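Local coordinates for fatty acid amide hydrolase (Candida albicans, PDB 6KVR), which is an amidase-family enzyme that probably hydrolyses monocarboxylic acid amides to the carboxylate and ammonium, at residues Ile359-Asn364 with Thr506-Thr511; Thr467-Ala472 with Val478-Tyr483; Thr515-Lys518 with Leu523-Leu526. All blocks are in the same frame, centred on the assembly; numbering follows the deposited sequence.

Contact 1: Ile359-Asn364 with Thr506-Thr511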
loop_
_atom_site.group_PDB
_atom_site.type_symbol
_atom_site.label_atom_id
_atom_site.label_comp_id
_atom_site.label_asym_id
_atom_site.label_seq_id
_atom_site.Cartn_x
_atom_site.Cartn_y
_atom_site.Cartn_z
ATOM N N ILE A 359 -1.195 -34.980 4.616
ATOM C CA ILE A 359 -1.668 -33.788 3.907
ATOM C C ILE A 359 -2.350 -34.179 2.600
ATOM O O ILE A 359 -3.407 -33.637 2.246
ATOM C CB ILE A 359 -0.514 -32.796 3.646
ATOM C CG1 ILE A 359 0.309 -32.530 4.918
ATOM C CG2 ILE A 359 -1.065 -31.487 3.121
ATOM C CD1 ILE A 359 -0.500 -31.951 6.069
ATOM N N ARG A 360 -1.746 -35.101 1.853
ATOM C CA ARG A 360 -2.367 -35.560 0.621
ATOM C C ARG A 360 -3.755 -36.130 0.895
ATOM O O ARG A 360 -4.725 -35.783 0.209
ATOM C CB ARG A 360 -1.480 -36.595 -0.063
ATOM C CG ARG A 360 -2.066 -37.133 -1.384
ATOM C CD ARG A 360 -1.085 -38.056 -2.093
ATOM N NE ARG A 360 -0.679 -39.150 -1.221
ATOM C CZ ARG A 360 0.362 -39.932 -1.453
ATOM N NH1 ARG A 360 1.120 -39.765 -2.522
ATOM N NH2 ARG A 360 0.643 -40.913 -0.595
ATOM N N ARG A 361 -3.876 -36.978 1.922
ATOM C CA ARG A 361 -5.160 -37.608 2.214
ATOM C C ARG A 361 -6.202 -36.570 2.613
ATOM O O ARG A 361 -7.317 -36.558 2.078
ATOM C CB ARG A 361 -5.006 -38.663 3.313
ATOM C CG ARG A 361 -6.323 -39.306 3.737
ATOM C CD ARG A 361 -6.149 -40.523 4.649
ATOM N NE ARG A 361 -5.463 -40.198 5.890
ATOM C CZ ARG A 361 -6.060 -39.764 6.992
ATOM N NH1 ARG A 361 -7.370 -39.607 7.053
ATOM N NH2 ARG A 361 -5.318 -39.471 8.060
ATOM N N ALA A 362 -5.850 -35.676 3.547
ATOM C CA ALA A 362 -6.819 -34.687 4.013
ATOM C C ALA A 362 -7.247 -33.743 2.888
ATOM O O ALA A 362 -8.434 -33.412 2.760
ATOM C CB ALA A 362 -6.243 -33.907 5.192
ATOM N N LEU A 363 -6.297 -33.288 2.071
ATOM C CA LEU A 363 -6.655 -32.475 0.917
ATOM C C LEU A 363 -7.629 -33.225 0.009
ATOM O O LEU A 363 -8.683 -32.698 -0.372
ATOM C CB LEU A 363 -5.387 -32.077 0.165
ATOM C CG LEU A 363 -5.586 -31.117 -1.006
ATOM C CD1 LEU A 363 -6.482 -29.948 -0.594
ATOM C CD2 LEU A 363 -4.230 -30.629 -1.511
ATOM N N ASN A 364 -7.311 -34.481 -0.312
ATOM C CA ASN A 364 -8.181 -35.267 -1.183
ATOM C C ASN A 364 -9.570 -35.459 -0.578
ATOM O O ASN A 364 -10.580 -35.401 -1.292
ATOM C CB ASN A 364 -7.540 -36.622 -1.477
ATOM C CG ASN A 364 -8.296 -37.390 -2.519
ATOM O OD1 ASN A 364 -8.389 -36.963 -3.667
ATOM N ND2 ASN A 364 -8.865 -38.519 -2.128
ATOM N N THR A 506 -1.568 -45.795 11.108
ATOM C CA THR A 506 -1.822 -47.046 10.404
ATOM C C THR A 506 -2.159 -46.844 8.935
ATOM O O THR A 506 -2.224 -47.828 8.194
ATOM C CB THR A 506 -2.954 -47.838 11.068
ATOM O OG1 THR A 506 -4.214 -47.395 10.553
ATOM C CG2 THR A 506 -2.927 -47.677 12.596
ATOM N N LYS A 507 -2.372 -45.612 8.486
ATOM C CA LYS A 507 -2.744 -45.394 7.095
ATOM C C LYS A 507 -1.999 -44.266 6.392
ATOM O O LYS A 507 -1.983 -44.258 5.154
ATOM C CB LYS A 507 -4.254 -45.143 6.979
ATOM C CG LYS A 507 -4.676 -43.704 6.866
ATOM C CD LYS A 507 -6.204 -43.604 6.775
ATOM C CE LYS A 507 -6.879 -44.376 7.898
ATOM N NZ LYS A 507 -8.351 -44.131 7.922
ATOM N N ASP A 508 -1.355 -43.342 7.108
ATOM C CA ASP A 508 -0.627 -42.248 6.459
ATOM C C ASP A 508 0.846 -42.632 6.280
ATOM O O ASP A 508 1.742 -42.111 6.939
ATOM C CB ASP A 508 -0.780 -40.960 7.264
ATOM C CG ASP A 508 -2.204 -40.399 7.217
ATOM O OD1 ASP A 508 -2.807 -40.433 6.124
ATOM O OD2 ASP A 508 -2.726 -39.925 8.259
ATOM N N LYS A 509 1.097 -43.553 5.350
ATOM C CA LYS A 509 2.464 -43.956 5.047
ATOM C C LYS A 509 2.699 -43.875 3.549
ATOM O O LYS A 509 1.759 -43.812 2.751
ATOM C CB LYS A 509 2.798 -45.370 5.563
ATOM C CG LYS A 509 1.777 -46.443 5.275
ATOM C CD LYS A 509 1.855 -47.555 6.313
ATOM C CE LYS A 509 1.413 -48.902 5.739
ATOM N NZ LYS A 509 0.265 -48.809 4.778
ATOM N N TRP A 510 3.977 -43.829 3.182
ATOM C CA TRP A 510 4.337 -43.734 1.777
ATOM C C TRP A 510 3.882 -44.998 1.057
ATOM O O TRP A 510 3.926 -46.093 1.617
ATOM C CB TRP A 510 5.852 -43.555 1.626
ATOM C CG TRP A 510 6.448 -42.259 2.178
ATOM C CD1 TRP A 510 7.308 -42.141 3.237
ATOM C CD2 TRP A 510 6.256 -40.919 1.671
ATOM N NE1 TRP A 510 7.661 -40.816 3.420
ATOM C CE2 TRP A 510 7.015 -40.048 2.485
ATOM C CE3 TRP A 510 5.510 -40.371 0.616
ATOM C CZ2 TRP A 510 7.058 -38.665 2.270
ATOM C CZ3 TRP A 510 5.552 -38.980 0.407
ATOM C CH2 TRP A 510 6.320 -38.153 1.230
ATOM N N THR A 511 3.434 -44.849 -0.180
ATOM C CA THR A 511 3.143 -46.009 -1.005
ATOM C C THR A 511 4.388 -46.472 -1.756
ATOM O O THR A 511 5.441 -45.827 -1.730
ATOM C CB THR A 511 2.041 -45.698 -2.005
ATOM O OG1 THR A 511 2.629 -45.088 -3.162
ATOM C CG2 THR A 511 1.001 -44.777 -1.387
HETATM O O HOH W 1 -0.543 -42.852 1.582
#

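Contact 2: Thr467-Ala472 with Val478-Tyr483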
loop_
_atom_site.group_PDB
_atom_site.type_symbol
_atom_site.label_atom_id
_atom_site.label_comp_id
_atom_site.label_asym_id
_atom_site.label_seq_id
_atom_site.Cartn_x
_atom_site.Cartn_y
_atom_site.Cartn_z
ATOM N N THR A 467 -0.840 -26.177 3.858
ATOM C CA THR A 467 -0.177 -25.135 4.636
ATOM C C THR A 467 1.315 -25.357 4.743
ATOM O O THR A 467 2.058 -24.399 4.994
ATOM C CB THR A 467 -0.760 -25.053 6.049
ATOM O OG1 THR A 467 -2.189 -25.015 5.963
ATOM C CG2 THR A 467 -0.299 -23.764 6.747
ATOM N N TYR A 468 1.757 -26.590 4.529
ATOM C CA TYR A 468 3.110 -27.060 4.791
ATOM C C TYR A 468 3.168 -28.447 4.152
ATOM O O TYR A 468 2.126 -29.052 3.903
ATOM C CB TYR A 468 3.396 -27.064 6.308
ATOM C CG TYR A 468 4.717 -27.683 6.742
ATOM C CD1 TYR A 468 5.906 -27.257 6.189
ATOM C CD2 TYR A 468 4.767 -28.700 7.702
ATOM C CE1 TYR A 468 7.109 -27.821 6.557
ATOM C CE2 TYR A 468 5.980 -29.273 8.088
ATOM C CZ TYR A 468 7.153 -28.811 7.502
ATOM O OH TYR A 468 8.389 -29.338 7.834
ATOM N N ASN A 469 4.371 -28.933 3.840
ATOM C CA ASN A 469 4.474 -30.242 3.187
ATOM C C ASN A 469 4.344 -31.399 4.166
ATOM O O ASN A 469 4.725 -32.534 3.857
ATOM C CB ASN A 469 5.802 -30.356 2.437
ATOM C CG ASN A 469 6.980 -29.927 3.299
ATOM O OD1 ASN A 469 7.463 -28.802 3.189
ATOM N ND2 ASN A 469 7.397 -30.799 4.205
ATOM N N ASN A 470 3.842 -31.131 5.363
ATOM C CA ASN A 470 3.684 -32.146 6.390
ATOM C C ASN A 470 2.723 -31.575 7.423
ATOM O O ASN A 470 2.318 -30.410 7.340
ATOM C CB ASN A 470 5.046 -32.529 6.990
ATOM C CG ASN A 470 4.979 -33.770 7.870
ATOM O OD1 ASN A 470 4.071 -34.592 7.752
ATOM N ND2 ASN A 470 5.936 -33.895 8.773
ATOM N N VAL A 471 2.348 -32.406 8.387
ATOM C CA VAL A 471 1.712 -31.917 9.607
ATOM C C VAL A 471 2.820 -31.255 10.415
ATOM O O VAL A 471 3.943 -31.125 9.921
ATOM C CB VAL A 471 1.036 -33.058 10.392
ATOM C CG1 VAL A 471 -0.177 -33.568 9.631
ATOM C CG2 VAL A 471 2.004 -34.180 10.586
ATOM N N ALA A 472 2.526 -30.865 11.660
ATOM C CA ALA A 472 3.495 -30.176 12.507
ATOM C C ALA A 472 4.853 -30.875 12.473
ATOM O O ALA A 472 4.921 -32.106 12.587
ATOM C CB ALA A 472 2.995 -30.100 13.953
ATOM N N VAL A 478 12.087 -27.752 10.526
ATOM C CA VAL A 478 11.185 -27.286 9.482
ATOM C C VAL A 478 11.910 -26.214 8.673
ATOM O O VAL A 478 12.310 -25.177 9.218
ATOM C CB VAL A 478 9.842 -26.781 10.045
ATOM C CG1 VAL A 478 10.034 -25.824 11.230
ATOM C CG2 VAL A 478 8.998 -26.160 8.955
ATOM N N TYR A 479 12.076 -26.473 7.373
ATOM C CA TYR A 479 12.985 -25.756 6.493
ATOM C C TYR A 479 12.310 -25.087 5.306
ATOM O O TYR A 479 12.780 -24.038 4.856
ATOM C CB TYR A 479 14.048 -26.719 5.953
ATOM C CG TYR A 479 14.715 -27.563 7.026
ATOM C CD1 TYR A 479 15.771 -27.055 7.780
ATOM C CD2 TYR A 479 14.289 -28.854 7.281
ATOM C CE1 TYR A 479 16.380 -27.811 8.765
ATOM C CE2 TYR A 479 14.886 -29.628 8.261
ATOM C CZ TYR A 479 15.931 -29.102 8.995
ATOM O OH TYR A 479 16.517 -29.868 9.960
ATOM N N ASN A 480 11.236 -25.665 4.775
ATOM C CA ASN A 480 10.585 -25.166 3.573
ATOM C C ASN A 480 9.315 -24.401 3.926
ATOM O O ASN A 480 8.359 -24.985 4.459
ATOM C CB ASN A 480 10.245 -26.315 2.630
ATOM C CG ASN A 480 9.318 -25.886 1.534
ATOM O OD1 ASN A 480 9.565 -24.888 0.864
ATOM N ND2 ASN A 480 8.223 -26.604 1.368
ATOM N N TRP A 481 9.279 -23.119 3.571
ATOM C CA TRP A 481 8.104 -22.274 3.774
ATOM C C TRP A 481 7.242 -22.088 2.507
ATOM O O TRP A 481 6.314 -21.262 2.514
ATOM C CB TRP A 481 8.538 -20.892 4.258
ATOM C CG TRP A 481 9.336 -20.827 5.521
ATOM C CD1 TRP A 481 9.796 -21.871 6.281
ATOM C CD2 TRP A 481 9.792 -19.628 6.163
ATOM N NE1 TRP A 481 10.504 -21.391 7.362
ATOM C CE2 TRP A 481 10.519 -20.019 7.312
ATOM C CE3 TRP A 481 9.650 -18.260 5.880
ATOM C CZ2 TRP A 481 11.085 -19.092 8.192
ATOM C CZ3 TRP A 481 10.225 -17.338 6.750
ATOM C CH2 TRP A 481 10.930 -17.765 7.898
ATOM N N SER A 482 7.533 -22.809 1.421
ATOM C CA SER A 482 6.960 -22.441 0.125
ATOM C C SER A 482 5.430 -22.397 0.151
ATOM O O SER A 482 4.827 -21.558 -0.538
ATOM C CB SER A 482 7.446 -23.408 -0.962
ATOM O OG SER A 482 7.021 -24.734 -0.680
ATOM N N TYR A 483 4.787 -23.257 0.955
ATOM C CA TYR A 483 3.331 -23.347 0.924
ATOM C C TYR A 483 2.661 -22.136 1.571
ATOM O O TYR A 483 1.541 -21.776 1.181
ATOM C CB TYR A 483 2.876 -24.664 1.573
ATOM C CG TYR A 483 2.981 -25.816 0.592
ATOM C CD1 TYR A 483 2.003 -26.021 -0.379
ATOM C CD2 TYR A 483 4.101 -26.645 0.578
ATOM C CE1 TYR A 483 2.120 -27.055 -1.301
ATOM C CE2 TYR A 483 4.229 -27.670 -0.335
ATOM C CZ TYR A 483 3.240 -27.876 -1.268
ATOM O OH TYR A 483 3.378 -28.901 -2.175
#

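Contact 3: Thr515-Lys518 with Leu523-Leu526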
loop_
_atom_site.group_PDB
_atom_site.type_symbol
_atom_site.label_atom_id
_atom_site.label_comp_id
_atom_site.label_asym_id
_atom_site.label_seq_id
_atom_site.Cartn_x
_atom_site.Cartn_y
_atom_site.Cartn_z
ATOM N N THR A 515 7.812 -44.464 -3.365
ATOM C CA THR A 515 9.228 -44.709 -3.077
ATOM C C THR A 515 10.108 -44.542 -4.305
ATOM O O THR A 515 11.327 -44.414 -4.160
ATOM C CB THR A 515 9.454 -46.115 -2.464
ATOM O OG1 THR A 515 8.874 -47.120 -3.302
ATOM C CG2 THR A 515 8.835 -46.230 -1.085
ATOM N N LYS A 516 9.528 -44.513 -5.499
ATOM C CA LYS A 516 10.288 -44.254 -6.713
ATOM C C LYS A 516 10.182 -42.799 -7.162
ATOM O O LYS A 516 10.475 -42.486 -8.320
ATOM C CB LYS A 516 9.840 -45.193 -7.828
ATOM C CG LYS A 516 8.356 -45.370 -7.825
ATOM C CD LYS A 516 7.919 -46.809 -8.050
ATOM C CE LYS A 516 7.752 -47.126 -9.537
ATOM N NZ LYS A 516 7.259 -48.515 -9.740
ATOM N N TYR A 517 9.824 -41.897 -6.252
ATOM C CA TYR A 517 9.841 -40.471 -6.539
ATOM C C TYR A 517 11.272 -39.984 -6.771
ATOM O O TYR A 517 12.214 -40.398 -6.085
ATOM C CB TYR A 517 9.184 -39.721 -5.378
ATOM C CG TYR A 517 8.915 -38.256 -5.624
ATOM C CD1 TYR A 517 7.911 -37.844 -6.502
ATOM C CD2 TYR A 517 9.653 -37.282 -4.963
ATOM C CE1 TYR A 517 7.661 -36.492 -6.725
ATOM C CE2 TYR A 517 9.410 -35.933 -5.169
ATOM C CZ TYR A 517 8.417 -35.543 -6.047
ATOM O OH TYR A 517 8.201 -34.201 -6.243
ATOM N N LYS A 518 11.435 -39.119 -7.766
ATOM C CA LYS A 518 12.704 -38.461 -8.052
ATOM C C LYS A 518 12.650 -37.044 -7.485
ATOM O O LYS A 518 11.803 -36.244 -7.893
ATOM C CB LYS A 518 12.960 -38.435 -9.560
ATOM C CG LYS A 518 14.108 -37.537 -10.009
ATOM C CD LYS A 518 14.492 -37.828 -11.465
ATOM C CE LYS A 518 13.433 -37.290 -12.441
ATOM N NZ LYS A 518 13.110 -38.238 -13.560
ATOM N N LEU A 523 16.363 -29.496 -0.892
ATOM C CA LEU A 523 15.369 -29.097 0.099
ATOM C C LEU A 523 14.189 -30.063 0.126
ATOM O O LEU A 523 13.720 -30.448 1.204
ATOM C CB LEU A 523 14.893 -27.672 -0.182
ATOM C CG LEU A 523 13.851 -27.036 0.760
ATOM C CD1 LEU A 523 14.323 -27.037 2.203
ATOM C CD2 LEU A 523 13.502 -25.596 0.324
ATOM N N GLU A 524 13.695 -30.470 -1.049
ATOM C CA GLU A 524 12.589 -31.418 -1.070
ATOM C C GLU A 524 12.981 -32.718 -0.396
ATOM O O GLU A 524 12.177 -33.310 0.334
ATOM C CB GLU A 524 12.110 -31.691 -2.501
ATOM C CG GLU A 524 10.770 -32.447 -2.519
ATOM C CD GLU A 524 10.242 -32.705 -3.922
ATOM O OE1 GLU A 524 11.065 -32.787 -4.853
ATOM O OE2 GLU A 524 9.010 -32.822 -4.094
ATOM N N GLN A 525 14.215 -33.180 -0.628
ATOM C CA GLN A 525 14.670 -34.430 -0.029
ATOM C C GLN A 525 14.808 -34.288 1.481
ATOM O O GLN A 525 14.371 -35.159 2.245
ATOM C CB GLN A 525 16.004 -34.859 -0.642
ATOM C CG GLN A 525 16.428 -36.242 -0.191
ATOM C CD GLN A 525 17.832 -36.603 -0.611
ATOM O OE1 GLN A 525 18.346 -36.085 -1.587
ATOM N NE2 GLN A 525 18.459 -37.493 0.138
ATOM N N LEU A 526 15.440 -33.197 1.923
ATOM C CA LEU A 526 15.528 -32.904 3.348
ATOM C C LEU A 526 14.155 -33.011 4.021
ATOM O O LEU A 526 13.981 -33.745 5.004
ATOM C CB LEU A 526 16.131 -31.512 3.533
ATOM C CG LEU A 526 16.249 -30.929 4.939
ATOM C CD1 LEU A 526 16.929 -31.901 5.910
ATOM C CD2 LEU A 526 17.003 -29.608 4.866
#

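Contact 1: Ile359-Asn364 with Thr506-Thr511
A side-on, two-pronged salt bridge between Arg361 and Asp508 ties helix 357-372, which packs on strand 540-546 of the central mixed sheet, to the surface loop that follows strand 501-502. Arg361 NE donates to Asp508 OD1 at 2.7 Å in an almost straight bond (174°), and Arg361 NH2 donates to Asp508 OD2 at 2.6 Å. Guanidinium and carboxylate are nearly coplanar, 16° apart, and both oxygens are met on their syn sides, so the paired bonds hold the two flat groups in line. The arginine chain leaves the helix with CG anti to the backbone N (chi1 176°) and bends at chi3, which brings NE to the acid; the turn about CD-NE then presents NE and NH2 side by side. Over one guanidinium face lies the aliphatic part of Lys507, whose CD is 3.6 Å from Arg361 NE.

The carboxylate is gripped further: Asp508 OD2 also accepts from the backbone N of Asp504, while Arg361 NH2 has a second acceptor in Phe502 O. Asp508 is the centre of an inverse gamma turn. One helix position earlier, Arg360 reaches toward the end of the same loop, but its main partner is Asp514, with which it forms a salt bridge. Thr511 CG2 merely touches Arg360 NH2. A water links Arg360 to the loop backbone, accepting from Arg360 NH2 at 3.1 Å and donating to Lys509 O at 2.8 Å.

Contact 2: Thr467-Ala472 with Val478-Tyr483
This is a buried contact within one connection of the fold, between the loop leaving strand 462-466 and the segment that leads into helix 482-490. Its polar link joins two asparagines: Asn480 ND2 donates to Asn469 OD1 at 3.0 Å, nearly straight at 169°. The two amide planes are nearly parallel, with the donor tilted 20° from the carbonyl plane of Asn469. The other end of that amide, Asn469 ND2, is held by Glu527, which also accepts from the backbone N of Tyr479 and Asn480.

Tyr468 swings its ring toward Val478, with CG anti to the backbone N (chi1 173°). Val478 CG2 packs obliquely against the ring's phenolic end, 3.5 Å from Tyr468 CE1, while Asn480 O lies at the ring edge. At the helix start, Tyr483 CB rests 3.5 Å from Thr467 O; its ring runs past the backbone of Tyr468 and Asn469, and its hydroxyl is bound by Val353 O and Asp350 N. The side chain of Thr467 lies about 7 Å from Gly256, a predicted substrate-binding residue. Just ahead of the helix, Asn480 OD1 accepts from Ser482 N at 3.0 Å, closing an Asx turn.

Contact 3: Thr515-Lys518 with Leu523-Leu526
Tyr517 brings its hydroxyl and the neighbouring ring edge to the carboxylate of Glu524, and nearly all of the 85 Å² buried between the two segments belongs to this pair. Tyr517 OH donates to Glu524 OE2 at 2.7 Å, reaching the oxygen on its syn side but 21° out of the carboxylate plane. The two side chains approach from opposite directions, and the carboxylate stands almost perpendicular to the ring, 86° between the planes. Glu524 CD lies in the plane of the ring at its edge, and OE2 comes to 3.3 Å from Tyr517 CE2, so the acid borders both the hydroxyl and the neighbouring ring carbon. Glu524 gets there with CG anti to its own N (chi1 -168°) and the chain extended beyond, which carries the carboxylate well out from the helix.

The pair closes a short connection between two helices, 512-515 and 522-529, with the tyrosine on the linking loop and the glutamate in the first turn of the second helix. Glu524 OE2 is shared among several donors: it also forms a salt bridge with Arg520 from the same connection and accepts from the backbone N of Arg354. These partners would be expected to stabilise the negative charge of this buried acid. Arg354 additionally makes a cation-pi interaction with the Tyr517 ring.

On the other side the contact is loose. Tyr517 is only partly buried, and the flanking Lys516 and Lys518 are exposed to solvent; the CB of Lys518 points away from the helix.

The three contacts form a compact cluster on one side of the chain's centre, their centres 15 to 16 Å apart. Along the sequence contact 2 is nested inside the long loop closed by contact 1, and contact 3 follows in series. Ile359, on the helix of contact 1, packs through CD1 on the backbone of Asn470 and Val471 in contact 2, while Tyr479 of contact 2 lies against Leu523 and Leu526 of contact 3. Contacts 1 and 3 adjoin only along the chain, through helix 512-515. The 467-483 connection thus packs on helices 357-372 and 522-529, and lies nearer the chain's centre and the predicted substrate site than either of the other contacts.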